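Local coordinates for pili retraction protein PilT (Thermus thermophilus, PDB 5FL3) that probably binds and hydrolyses ATP as a P-loop ATPase of the GSP E (type II/IV secretion) family, and is thought to take part in retracting pili, at residues L29-P34 with L95-S100. Residues are numbered along the deposited sequence; the frame is centred on the assembly and turned at random.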
# COMPACT_ATOMS: atom_id res chain seq x y z
N LEU A 29 -21.06 -9.04 2.76
CA LEU A 29 -22.36 -9.60 3.14
C LEU A 29 -23.50 -8.75 2.55
O LEU A 29 -23.86 -7.69 3.08
CB LEU A 29 -22.47 -9.68 4.67
CG LEU A 29 -21.36 -10.57 5.27
CD1 LEU A 29 -21.46 -10.74 6.78
CD2 LEU A 29 -21.37 -11.94 4.58
N GLN A 30 -24.05 -9.22 1.43
CA GLN A 30 -25.04 -8.47 0.66
C GLN A 30 -26.25 -9.33 0.31
O GLN A 30 -26.08 -10.48 -0.11
CB GLN A 30 -24.42 -7.92 -0.63
CG GLN A 30 -23.27 -6.97 -0.46
CD GLN A 30 -23.69 -5.63 0.14
OE1 GLN A 30 -24.86 -5.38 0.39
NE2 GLN A 30 -22.71 -4.76 0.38
N ALA A 31 -27.45 -8.78 0.45
CA ALA A 31 -28.66 -9.52 0.12
C ALA A 31 -28.68 -9.98 -1.34
O ALA A 31 -28.38 -9.20 -2.26
CB ALA A 31 -29.91 -8.67 0.43
N GLY A 32 -29.03 -11.24 -1.56
CA GLY A 32 -29.15 -11.77 -2.90
C GLY A 32 -27.89 -12.47 -3.38
O GLY A 32 -27.87 -13.03 -4.48
N ALA A 33 -26.84 -12.41 -2.58
CA ALA A 33 -25.61 -13.11 -2.89
C ALA A 33 -25.22 -13.99 -1.72
O ALA A 33 -25.69 -13.81 -0.61
CB ALA A 33 -24.52 -12.13 -3.19
N PRO A 34 -24.38 -14.98 -1.98
CA PRO A 34 -23.89 -15.70 -0.81
C PRO A 34 -22.80 -14.87 -0.11
O PRO A 34 -22.28 -13.93 -0.73
CB PRO A 34 -23.33 -16.98 -1.41
CG PRO A 34 -22.84 -16.54 -2.76
CD PRO A 34 -23.81 -15.50 -3.23
N LEU A 95 -24.13 -0.65 5.30
CA LEU A 95 -24.78 0.21 4.32
C LEU A 95 -26.22 -0.22 4.12
O LEU A 95 -26.66 -1.23 4.69
CB LEU A 95 -24.03 0.19 2.99
CG LEU A 95 -23.80 -1.22 2.42
CD1 LEU A 95 -24.63 -1.41 1.17
CD2 LEU A 95 -22.34 -1.50 2.14
N ARG A 96 -26.96 0.56 3.33
CA ARG A 96 -28.30 0.23 2.87
C ARG A 96 -28.29 0.17 1.36
O ARG A 96 -27.75 1.06 0.72
CB ARG A 96 -29.33 1.26 3.33
CG ARG A 96 -29.41 1.39 4.84
CD ARG A 96 -30.10 2.68 5.28
NE ARG A 96 -30.29 2.72 6.72
CZ ARG A 96 -31.21 2.02 7.38
NH1 ARG A 96 -32.04 1.22 6.70
NH2 ARG A 96 -31.31 2.11 8.70
N GLN A 97 -28.85 -0.88 0.77
CA GLN A 97 -28.96 -0.91 -0.67
C GLN A 97 -30.21 -1.67 -1.06
O GLN A 97 -30.46 -2.78 -0.58
CB GLN A 97 -27.69 -1.51 -1.29
CG GLN A 97 -27.45 -2.97 -1.01
CD GLN A 97 -28.11 -3.88 -2.03
OE1 GLN A 97 -28.41 -3.46 -3.14
NE2 GLN A 97 -28.32 -5.12 -1.67
N ARG A 98 -31.01 -1.04 -1.91
CA ARG A 98 -32.29 -1.58 -2.37
C ARG A 98 -33.17 -2.06 -1.21
O ARG A 98 -33.73 -3.17 -1.23
CB ARG A 98 -32.05 -2.70 -3.38
CG ARG A 98 -31.50 -2.16 -4.70
CD ARG A 98 -31.28 -3.23 -5.73
NE ARG A 98 -32.44 -4.10 -5.85
CZ ARG A 98 -32.50 -5.16 -6.64
NH1 ARG A 98 -31.45 -5.47 -7.41
NH2 ARG A 98 -33.60 -5.91 -6.68
N GLY A 99 -33.28 -1.20 -0.20
CA GLY A 99 -34.15 -1.44 0.94
C GLY A 99 -33.53 -2.37 1.96
O GLY A 99 -34.16 -2.72 2.97
N SER A 100 -32.30 -2.77 1.71
CA SER A 100 -31.73 -3.84 2.51
C SER A 100 -30.39 -3.45 3.09
O SER A 100 -29.66 -2.65 2.49
CB SER A 100 -31.61 -5.09 1.66
OG SER A 100 -30.92 -6.08 2.39
O HOH W 1 -27.37 -6.04 1.05
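A water held by three groups joins Gln30 and Ala31 to Gln97. It donates to OE1 of Gln30 at 2.7 Å and accepts from the backbone N of Ala31, 2.8 Å away, and from NE2 of Gln97 at 3.0 Å. The two amide planes stand nearly perpendicular, 83° apart, and Gln30 OE1 is still 4.0 Å from Gln97 NE2, so the water bridges what the side chains do not close directly. With CG between backbone N and carbonyl carbon (chi1 66°) and a bend at chi2, Gln97 brings its NE2 round to the water. The other branch of the Gln30 amide, NE2, meets CD2 of Leu95 at 3.7 Å, the two side chains crossing at about a right angle. Ala31 CB also comes within 3.4 Å of Ser100 OG, and both residues touch Pro53. The contact joins the type II turn from Gln30 to Ala33 to the type I' hairpin linking strands 88-97 and 100-108; strand 100-108 lies between strands 26-30 and 88-97 in the antiparallel sheet. With an alanine at Gln30, the water would probably lose this acceptor, and the methyls of Leu95 the amide that packs on them. Between these two turns, the polar link appears to run through a single water.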